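Local structure of blue copper protein (Hyphomicrobium denitrificans, 3EF4) at residues Lys39-Glu44 with Ala80-Met85. The protein binds a single copper ion and, as a blue copper protein of the pseudoazurin type, probably shuttles electrons between redox partners in the periplasm. Sequence-based numbering, arbitrary orientation. Where two conformers were deposited one is given.
Sequences KSHNAE and APHYGM. With CU (copper (II) ion), chain D.
The type 1 copper site of a cupredoxin shows how two loops far apart in sequence can be joined by one metal ion, and here the two histidine ligands, His-41 and His-82, meet across it. Each ring gives ND1 to the copper at 2.0 Å, and Cys-79 and Met-87, at the two ends of the loop that carries His-82, complete the four-residue site. The shared ion draws the two ND1 atoms to 3.0 Å of each other, a spacing imposed by the metal and not a hydrogen bond. The rings meet rim to rim with their planes at 57°, neither lying over the other's face. In both ligands CG sits anti to the carbonyl carbon and beside the backbone N (chi1 near -57°), which brings both rings to the ion, and a different turn about CB-CG in each presents ND1. The far nitrogen of His-41, NE2, is hydrogen-bonded to OD1 of Asn-9, a second-shell contact that, with the copper bond at ND1, holds the ring's rotation. Beside the other ligand, CG of Pro-81 lies over one face of the His-82 ring, displaced toward the rim.

A second, metal-independent tie between the loops is made by the amide of Asn-42. Its OD1 accepts the backbone N-H of Ala-80 at 2.7 Å in a nearly straight bond (171°), with the donor in the carbonyl plane. On the other side of the amide, ND2 donates to the anti lone pair of Glu-44 OE1 at 2.9 Å and to the backbone oxygen of Gly-59, so its flip is settled. With alanine in place of Asn-42, the N-H of Ala-80 would probably lose its acceptor, and Glu-44 OE1 and the oxygen of Gly-59 their donor. That same OE1 rests 3.7 Å from CB of Ala-80.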
ATOM      1  N   LYS A  39     -12.471   2.648  11.703  1.00 15.98           N
ATOM      2  CA  LYS A  39     -12.094   1.407  12.350  1.00 16.45           C
ATOM      3  C   LYS A  39     -12.343   0.205  11.439  1.00 15.87           C
ATOM      4  O   LYS A  39     -13.010   0.224  10.407  1.00 17.19           O
ATOM      5  CB  LYS A  39     -12.852   1.201  13.678  1.00 20.19           C
ATOM      6  CG  LYS A  39     -12.568   2.327  14.660  1.00 25.36           C
ATOM      7  CD  LYS A  39     -13.372   2.138  15.926  1.00 29.72           C
ATOM      8  N   SER A  40     -11.764  -0.882  11.837  1.00 15.21           N
ATOM      9  CA  SER A  40     -11.941  -2.229  11.273  1.00 15.04           C
ATOM     10  C   SER A  40     -11.124  -2.447  10.020  1.00 13.61           C
ATOM     11  O   SER A  40     -11.553  -3.252   9.178  1.00 19.09           O
ATOM     12  CB  SER A  40     -13.408  -2.560  11.045  1.00 16.77           C
ATOM     13  OG  SER A  40     -14.119  -2.399  12.282  1.00 19.66           O
ATOM     14  N   HIS A  41      -9.973  -1.804   9.927  1.00 11.09           N
ATOM     15  CA  HIS A  41      -9.001  -2.003   8.873  1.00 10.58           C
ATOM     16  C   HIS A  41      -7.640  -2.300   9.442  1.00 10.57           C
ATOM     17  O   HIS A  41      -7.396  -2.086  10.615  1.00 12.58           O
ATOM     18  CB  HIS A  41      -8.892  -0.759   8.018  1.00 11.65           C
ATOM     19  CG  HIS A  41     -10.170  -0.292   7.404  1.00 11.73           C
ATOM     20  ND1 HIS A  41     -10.712  -0.914   6.293  1.00 11.40           N
ATOM     21  CD2 HIS A  41     -11.009   0.710   7.780  1.00 12.68           C
ATOM     22  CE1 HIS A  41     -11.828  -0.294   6.003  1.00 11.78           C
ATOM     23  NE2 HIS A  41     -12.056   0.705   6.882  1.00 12.55           N
ATOM     24  N   ASN A  42      -6.725  -2.777   8.633  1.00 10.41           N
ATOM     25  CA  ASN A  42      -5.326  -2.783   8.971  1.00 10.63           C
ATOM     26  C   ASN A  42      -4.499  -2.493   7.724  1.00 10.35           C
ATOM     27  O   ASN A  42      -5.002  -2.345   6.624  1.00  9.87           O
ATOM     28  CB  ASN A  42      -4.853  -4.050   9.657  1.00 12.44           C
ATOM     29  CG  ASN A  42      -4.507  -5.211   8.743  1.00 11.58           C
ATOM     30  OD1 ASN A  42      -5.136  -5.411   7.717  1.00 12.43           O
ATOM     31  ND2 ASN A  42      -3.483  -5.939   9.155  1.00 13.13           N
ATOM     32  N   ALA A  43      -3.186  -2.473   7.940  1.00 10.18           N
ATOM     33  CA  ALA A  43      -2.244  -2.393   6.813  1.00  9.27           C
ATOM     34  C   ALA A  43      -1.137  -3.384   7.087  1.00  8.97           C
ATOM     35  O   ALA A  43      -0.553  -3.423   8.164  1.00 10.07           O
ATOM     36  CB  ALA A  43      -1.679  -1.009   6.637  1.00 10.29           C
ATOM     37  N   GLU A  44      -0.855  -4.226   6.113  1.00  8.79           N
ATOM     38  CA  GLU A  44       0.214  -5.229   6.213  1.00  9.27           C
ATOM     39  C   GLU A  44       0.795  -5.502   4.845  1.00  7.93           C
ATOM     40  O   GLU A  44       0.118  -5.417   3.804  1.00  8.66           O
ATOM     41  CB  GLU A  44      -0.303  -6.503   6.870  1.00 10.01           C
ATOM     42  CG  GLU A  44      -1.349  -7.262   6.066  1.00 10.99           C
ATOM     43  CD  GLU A  44      -1.781  -8.478   6.825  1.00 12.91           C
ATOM     44  OE1 GLU A  44      -2.433  -8.355   7.855  1.00 14.03           O
ATOM     45  OE2 GLU A  44      -1.436  -9.609   6.464  1.00 26.29           O
ATOM     46  N   ALA A  80      -6.115  -6.721   5.507  1.00  9.64           N
ATOM     47  CA  ALA A  80      -6.420  -8.139   5.478  1.00 10.76           C
ATOM     48  C   ALA A  80      -7.899  -8.431   5.223  1.00 11.01           C
ATOM     49  O   ALA A  80      -8.188  -9.214   4.306  1.00 12.49           O
ATOM     50  CB  ALA A  80      -5.990  -8.811   6.774  1.00 13.20           C
ATOM     51  N   PRO A  81      -8.857  -7.905   5.940  1.00 11.10           N
ATOM     52  CA  PRO A  81     -10.230  -8.254   5.632  1.00 11.48           C
ATOM     53  C   PRO A  81     -10.766  -7.692   4.334  1.00 10.80           C
ATOM     54  O   PRO A  81     -11.776  -8.206   3.847  1.00 11.62           O
ATOM     55  CB  PRO A  81     -10.988  -7.647   6.829  1.00 14.13           C
ATOM     56  CG  PRO A  81     -10.153  -6.523   7.274  1.00 11.94           C
ATOM     57  CD  PRO A  81      -8.717  -7.013   7.135  1.00 11.80           C
ATOM     58  N   HIS A  82     -10.134  -6.639   3.811  1.00 10.51           N
ATOM     59  CA  HIS A  82     -10.690  -6.004   2.627  1.00  9.79           C
ATOM     60  C   HIS A  82      -9.870  -6.110   1.360  1.00  9.82           C
ATOM     61  O   HIS A  82     -10.204  -5.494   0.363  1.00 10.65           O
ATOM     62  CB  HIS A  82     -11.030  -4.537   2.891  1.00 10.81           C
ATOM     63  CG  HIS A  82     -12.002  -4.369   4.018  1.00 10.96           C
ATOM     64  ND1 HIS A  82     -11.682  -3.486   5.025  1.00 10.56           N
ATOM     65  CD2 HIS A  82     -13.208  -4.879   4.270  1.00 11.65           C
ATOM     66  CE1 HIS A  82     -12.702  -3.512   5.888  1.00 11.49           C
ATOM     67  NE2 HIS A  82     -13.618  -4.376   5.451  1.00 11.63           N
ATOM     68  N   TYR A  83      -8.824  -6.927   1.367  1.00 10.68           N
ATOM     69  CA  TYR A  83      -7.995  -7.031   0.159  1.00 10.52           C
ATOM     70  C   TYR A  83      -8.785  -7.435  -1.045  1.00 12.13           C
ATOM     71  O   TYR A  83      -8.661  -6.845  -2.123  1.00 13.22           O
ATOM     72  CB  TYR A  83      -6.887  -8.029   0.395  1.00 11.47           C
ATOM     73  CG  TYR A  83      -5.780  -8.067  -0.621  1.00 10.70           C
ATOM     74  CD1 TYR A  83      -5.323  -6.952  -1.290  1.00 10.46           C
ATOM     75  CD2 TYR A  83      -5.154  -9.270  -0.901  1.00 13.09           C
ATOM     76  CE1 TYR A  83      -4.308  -7.027  -2.191  1.00 12.14           C
ATOM     77  CE2 TYR A  83      -4.115  -9.353  -1.807  1.00 14.43           C
ATOM     78  CZ  TYR A  83      -3.686  -8.222  -2.470  1.00 12.58           C
ATOM     79  OH  TYR A  83      -2.668  -8.245  -3.372  1.00 15.19           O
ATOM     80  N   GLY A  84      -9.664  -8.418  -0.863  1.00 13.17           N
ATOM     81  CA  GLY A  84     -10.525  -8.850  -1.934  1.00 16.14           C
ATOM     82  C   GLY A  84     -11.517  -7.852  -2.420  1.00 14.75           C
ATOM     83  O   GLY A  84     -12.057  -7.944  -3.545  1.00 17.71           O
ATOM     84  N   MET A  85     -11.806  -6.832  -1.635  1.00 12.92           N
ATOM     85  CA  MET A  85     -12.657  -5.718  -1.974  1.00 13.54           C
ATOM     86  C   MET A  85     -11.842  -4.591  -2.546  1.00 13.53           C
ATOM     87  O   MET A  85     -12.352  -3.507  -2.760  1.00 14.60           O
ATOM     88  CB  MET A  85     -13.428  -5.248  -0.730  0.50 15.12           C
ATOM     89  CG  MET A  85     -14.566  -6.178  -0.335  0.50 15.41           C
ATOM     90  SD  MET A  85     -15.381  -5.951   1.260  0.50 24.46           S
ATOM     91  CE  MET A  85     -14.428  -7.054   2.174  0.50 29.76           C
TER
HETATM   92 CU    CU D 401      -9.941  -2.470   5.283  1.00 11.31          CU